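Local coordinates for protein glucose-1-phosphate uridylyltransferase (Sphingomonas elodea, PDB 2UX8) that probably catalyses the formation of UDP-glucose and diphosphate from UTP and alpha-D-glucose 1-phosphate, the sugar phosphate it holds in its pocket, at residues C[83-88]-C[96-101]; C[273-278]-C[286-291]. All coordinates share one frame; numbering follows the deposited sequence.

Contact 1: residues C[83-88]-C[96-101]; sequences ELEATM and DVLDGT
Met88 and Val97 meet through methyl groups, CE of Met88 lying 4.0 Å from CG1 of Val97, and their side chains cross at about a right angle. The route to that touch can be read from the methionine torsions: CG stands anti to the carbonyl carbon (chi1 -71°), the chain runs on extended, and a bend at chi3 (89°) turns CE toward the 3-10 segment that ends at Leu98. Val97 answers with CG1, the branch set between its own backbone N and carbonyl carbon.

One helical turn earlier, Leu84 and Leu98 point at each other from opposite segments, and their CD2 methyls approach to 4.4 Å. The same CD2 of Leu98 lies 4.4 Å from CG of Glu85, so this methyl is shared between a leucine branch and the aliphatic part of an acidic side chain. Beyond that CG, the carboxylate of Glu85 reaches toward Thr101. A water lies between the two, donating a weak hydrogen bond to OE2 of Glu85 and a long one to OG1 of Thr101, 3.3 Å from the water oxygen.

Thr101 also closes the type II turn from Leu98 to Thr101. Its OG1 donates to Leu98 O at 2.6 Å, in the carbonyl plane and on a lone pair. Leu98 O accepts both Thr101 N and Thr101 OG1, so the side-chain bond reinforces the backbone bond of the turn. In a second subunit Leu29 packs on both Met88 and Val97, and Lys33 of that subunit bonds to Thr101 OG1. The chemistry implies an apolar junction of helix and loop, with at most a loose water link between Glu85 and Thr101 at its edge, incorporated into a subunit interface.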
loop_
_atom_site.group_PDB
_atom_site.type_symbol
_atom_site.label_atom_id
_atom_site.label_comp_id
_atom_site.label_asym_id
_atom_site.label_seq_id
_atom_site.Cartn_x
_atom_site.Cartn_y
_atom_site.Cartn_z
ATOM N N GLU C 83 4.810 8.735 -12.360
ATOM C CA GLU C 83 4.923 8.028 -13.634
ATOM C C GLU C 83 3.852 8.434 -14.632
ATOM O O GLU C 83 4.117 8.535 -15.831
ATOM C CB GLU C 83 4.886 6.514 -13.423
ATOM C CG GLU C 83 5.220 5.721 -14.677
ATOM C CD GLU C 83 5.287 4.233 -14.424
ATOM O OE1 GLU C 83 5.971 3.837 -13.463
ATOM O OE2 GLU C 83 4.665 3.458 -15.182
ATOM N N LEU C 84 2.644 8.670 -14.136
ATOM C CA LEU C 84 1.534 9.080 -14.987
ATOM C C LEU C 84 1.844 10.378 -15.715
ATOM O O LEU C 84 1.735 10.460 -16.936
ATOM C CB LEU C 84 0.286 9.293 -14.146
ATOM C CG LEU C 84 -0.925 9.874 -14.870
ATOM C CD1 LEU C 84 -1.374 8.949 -16.000
ATOM C CD2 LEU C 84 -2.029 10.070 -13.872
ATOM N N GLU C 85 2.211 11.401 -14.953
ATOM C CA GLU C 85 2.536 12.702 -15.531
ATOM C C GLU C 85 3.675 12.587 -16.538
ATOM O O GLU C 85 3.726 13.336 -17.518
ATOM C CB GLU C 85 2.935 13.713 -14.441
ATOM C CG GLU C 85 1.843 14.007 -13.422
ATOM C CD GLU C 85 2.056 15.312 -12.667
ATOM O OE1 GLU C 85 3.073 15.996 -12.927
ATOM O OE2 GLU C 85 1.198 15.648 -11.813
ATOM N N ALA C 86 4.594 11.657 -16.289
ATOM C CA ALA C 86 5.725 11.455 -17.188
ATOM C C ALA C 86 5.216 10.825 -18.471
ATOM O O ALA C 86 5.571 11.249 -19.568
ATOM C CB ALA C 86 6.759 10.560 -16.544
ATOM N N THR C 87 4.372 9.810 -18.324
ATOM C CA THR C 87 3.796 9.114 -19.466
ATOM C C THR C 87 3.025 10.072 -20.366
ATOM O O THR C 87 3.139 10.027 -21.584
ATOM C CB THR C 87 2.811 8.035 -19.018
ATOM O OG1 THR C 87 3.489 7.078 -18.212
ATOM C CG2 THR C 87 2.202 7.336 -20.209
ATOM N N MET C 88 2.216 10.923 -19.758
ATOM C CA MET C 88 1.423 11.878 -20.514
ATOM C C MET C 88 2.287 12.875 -21.252
ATOM O O MET C 88 2.018 13.208 -22.404
ATOM C CB MET C 88 0.475 12.624 -19.589
ATOM C CG MET C 88 -0.645 11.766 -19.064
ATOM S SD MET C 88 -1.751 12.725 -18.055
ATOM C CE MET C 88 -2.907 13.313 -19.305
ATOM N N ASP C 96 -3.843 19.344 -17.790
ATOM C CA ASP C 96 -4.983 20.135 -17.338
ATOM C C ASP C 96 -6.076 19.258 -16.748
ATOM O O ASP C 96 -6.810 19.670 -15.849
ATOM C CB ASP C 96 -5.568 20.946 -18.497
ATOM C CG ASP C 96 -4.722 22.148 -18.850
ATOM O OD1 ASP C 96 -3.643 22.311 -18.243
ATOM O OD2 ASP C 96 -5.137 22.931 -19.735
ATOM N N VAL C 97 -6.174 18.039 -17.260
ATOM C CA VAL C 97 -7.189 17.102 -16.815
ATOM C C VAL C 97 -7.030 16.754 -15.335
ATOM O O VAL C 97 -7.950 16.231 -14.705
ATOM C CB VAL C 97 -7.131 15.824 -17.672
ATOM C CG1 VAL C 97 -5.889 15.027 -17.348
ATOM C CG2 VAL C 97 -8.356 15.004 -17.456
ATOM N N LEU C 98 -5.863 17.068 -14.783
ATOM C CA LEU C 98 -5.554 16.788 -13.384
ATOM C C LEU C 98 -5.666 18.033 -12.506
ATOM O O LEU C 98 -5.399 17.986 -11.306
ATOM C CB LEU C 98 -4.124 16.216 -13.279
ATOM C CG LEU C 98 -3.845 14.705 -13.270
ATOM C CD1 LEU C 98 -4.878 13.949 -14.021
ATOM C CD2 LEU C 98 -2.518 14.441 -13.878
ATOM N N ASP C 99 -6.047 19.151 -13.112
ATOM C CA ASP C 99 -6.176 20.414 -12.393
ATOM C C ASP C 99 -7.104 20.285 -11.207
ATOM O O ASP C 99 -8.263 19.935 -11.368
ATOM C CB ASP C 99 -6.726 21.486 -13.328
ATOM C CG ASP C 99 -5.642 22.353 -13.928
ATOM O OD1 ASP C 99 -4.443 21.990 -13.867
ATOM O OD2 ASP C 99 -6.005 23.412 -14.475
ATOM N N GLY C 100 -6.605 20.579 -10.014
ATOM C CA GLY C 100 -7.456 20.485 -8.844
ATOM C C GLY C 100 -7.304 19.183 -8.081
ATOM O O GLY C 100 -7.903 19.002 -7.022
ATOM N N THR C 101 -6.505 18.267 -8.613
ATOM C CA THR C 101 -6.300 16.998 -7.938
ATOM C C THR C 101 -5.155 17.119 -6.965
ATOM O O THR C 101 -4.926 16.228 -6.159
ATOM C CB THR C 101 -5.957 15.854 -8.899
ATOM O OG1 THR C 101 -4.759 16.167 -9.611
ATOM C CG2 THR C 101 -7.076 15.623 -9.872
HETATM O O HOH W 1 -1.480 16.356 -9.835
#

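Contact 2: residues C[273-278]-C[286-291]; sequences ANLAVA and PAVRAF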
loop_
_atom_site.group_PDB
_atom_site.type_symbol
_atom_site.label_atom_id
_atom_site.label_comp_id
_atom_site.label_asym_id
_atom_site.label_seq_id
_atom_site.Cartn_x
_atom_site.Cartn_y
_atom_site.Cartn_z
ATOM N N ALA C 273 -26.924 9.884 -10.254
ATOM C CA ALA C 273 -25.947 10.967 -10.280
ATOM C C ALA C 273 -25.104 10.903 -11.551
ATOM O O ALA C 273 -24.897 11.924 -12.214
ATOM C CB ALA C 273 -25.042 10.903 -9.058
ATOM N N ASN C 274 -24.623 9.704 -11.884
ATOM C CA ASN C 274 -23.806 9.487 -13.077
ATOM C C ASN C 274 -24.536 9.942 -14.330
ATOM O O ASN C 274 -23.957 10.562 -15.218
ATOM C CB ASN C 274 -23.467 8.002 -13.216
ATOM C CG ASN C 274 -22.166 7.630 -12.531
ATOM O OD1 ASN C 274 -21.096 7.745 -13.125
ATOM N ND2 ASN C 274 -22.250 7.187 -11.274
ATOM N N LEU C 275 -25.814 9.615 -14.400
ATOM C CA LEU C 275 -26.619 9.979 -15.544
ATOM C C LEU C 275 -26.791 11.494 -15.648
ATOM O O LEU C 275 -26.633 12.090 -16.724
ATOM C CB LEU C 275 -27.982 9.307 -15.430
ATOM C CG LEU C 275 -28.999 9.704 -16.486
ATOM C CD1 LEU C 275 -28.411 9.472 -17.867
ATOM C CD2 LEU C 275 -30.266 8.900 -16.277
ATOM N N ALA C 276 -27.121 12.107 -14.516
ATOM C CA ALA C 276 -27.330 13.541 -14.449
ATOM C C ALA C 276 -26.113 14.300 -14.927
ATOM O O ALA C 276 -26.214 15.185 -15.768
ATOM C CB ALA C 276 -27.667 13.952 -13.024
ATOM N N VAL C 277 -24.956 13.958 -14.383
ATOM C CA VAL C 277 -23.722 14.634 -14.759
ATOM C C VAL C 277 -23.360 14.383 -16.216
ATOM O O VAL C 277 -22.908 15.285 -16.903
ATOM C CB VAL C 277 -22.558 14.192 -13.839
ATOM C CG1 VAL C 277 -21.260 14.891 -14.233
ATOM C CG2 VAL C 277 -22.911 14.509 -12.395
ATOM N N ALA C 278 -23.562 13.163 -16.692
ATOM C CA ALA C 278 -23.248 12.855 -18.080
ATOM C C ALA C 278 -24.152 13.667 -19.011
ATOM O O ALA C 278 -23.708 14.104 -20.063
ATOM C CB ALA C 278 -23.403 11.358 -18.344
ATOM N N PRO C 286 -25.040 13.786 -25.999
ATOM C CA PRO C 286 -25.652 13.291 -27.229
ATOM C C PRO C 286 -25.768 11.765 -27.221
ATOM O O PRO C 286 -26.868 11.209 -27.358
ATOM C CB PRO C 286 -24.697 13.790 -28.302
ATOM C CG PRO C 286 -24.191 15.067 -27.733
ATOM C CD PRO C 286 -23.903 14.671 -26.306
ATOM N N ALA C 287 -24.633 11.097 -27.038
ATOM C CA ALA C 287 -24.585 9.638 -27.027
ATOM C C ALA C 287 -25.388 9.012 -25.899
ATOM O O ALA C 287 -26.151 8.064 -26.108
ATOM C CB ALA C 287 -23.147 9.181 -26.946
ATOM N N VAL C 288 -25.209 9.539 -24.697
ATOM C CA VAL C 288 -25.931 9.019 -23.539
ATOM C C VAL C 288 -27.438 9.217 -23.657
ATOM O O VAL C 288 -28.209 8.314 -23.328
ATOM C CB VAL C 288 -25.434 9.666 -22.233
ATOM C CG1 VAL C 288 -26.200 9.121 -21.057
ATOM C CG2 VAL C 288 -23.974 9.376 -22.050
ATOM N N ARG C 289 -27.853 10.398 -24.114
ATOM C CA ARG C 289 -29.273 10.690 -24.294
ATOM C C ARG C 289 -29.862 9.660 -25.259
ATOM O O ARG C 289 -30.813 8.956 -24.926
ATOM C CB ARG C 289 -29.456 12.114 -24.853
ATOM C CG ARG C 289 -30.887 12.469 -25.228
ATOM C CD ARG C 289 -30.993 13.862 -25.791
ATOM N NE ARG C 289 -30.858 14.893 -24.770
ATOM C CZ ARG C 289 -31.761 15.122 -23.829
ATOM N NH1 ARG C 289 -32.871 14.389 -23.779
ATOM N NH2 ARG C 289 -31.555 16.084 -22.945
ATOM N N ALA C 290 -29.263 9.570 -26.445
ATOM C CA ALA C 290 -29.698 8.642 -27.485
ATOM C C ALA C 290 -29.886 7.236 -26.935
ATOM O O ALA C 290 -30.890 6.574 -27.207
ATOM C CB ALA C 290 -28.678 8.616 -28.616
ATOM N N PHE C 291 -28.903 6.784 -26.167
ATOM C CA PHE C 291 -28.943 5.457 -25.579
ATOM C C PHE C 291 -30.040 5.313 -24.530
ATOM O O PHE C 291 -30.814 4.359 -24.555
ATOM C CB PHE C 291 -27.598 5.136 -24.944
ATOM C CG PHE C 291 -27.578 3.830 -24.223
ATOM C CD1 PHE C 291 -27.358 2.650 -24.918
ATOM C CD2 PHE C 291 -27.811 3.773 -22.853
ATOM C CE1 PHE C 291 -27.369 1.429 -24.265
ATOM C CE2 PHE C 291 -27.825 2.551 -22.190
ATOM C CZ PHE C 291 -27.602 1.376 -22.902
#
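Leu275 is the first residue of its helix segment to reach the segment 286-291. Its CA-CB bond does not aim straight at the partner helix; the end of the side chain makes the approach, with CG anti to the backbone N (chi1 174°). The two side chains cross obliquely. Single methyl branches make the touch, CD1 of Leu275 lying 3.9 Å from CG1 of Val288. One turn on, Ala278 aims its CB directly at the same valine and lies 4.2 Å from Val288 CG2.

Val288 therefore receives both residues. Its chi1 of 180° places CG1 anti to its backbone N and CG2 anti to its carbonyl carbon. CG1 meets Leu275, while Ala278 CB is nearest CG2, with CG1 only slightly farther at 4.5 Å. The backbones come nearest at this end, with CA of Ala278 and CA of Val288 7.2 Å apart, a separation compatible with the small alanine side chain. All three touching residues are buried, and every cross-segment contact is apolar.

A second subunit adds to the surroundings: its Phe291 packs on Leu275 and its Ile271 on Ala278. On the inner side, Val277 rests on Phe143 of strand 142-145. The geometry is that of two consecutive C-terminal helices, 267-279 and 285-295, joined by a short loop, packed through Val288 and built into a subunit interface.

Following the chain from the N terminus, contact 1 comes first: helix 82-89 runs into a loop that turns back, and 96-101 meets the helix before strand 108-112 enters the mixed sheet. Contact 2 opens much later, after strand 260-263, where the loop between helices 267-279 and 285-295 brings the last helix back onto its predecessor. Each contact joins segments whose closest ends are eight residues apart. They are in series, neither nesting nor crossing. The centres of contact 1 and contact 2 are about 26 Å apart. The nearest atoms of contact 1 and contact 2 are about 13 Å apart. Both lie away from the sugar phosphate pocket, and both touch a second subunit of the four-chain assembly.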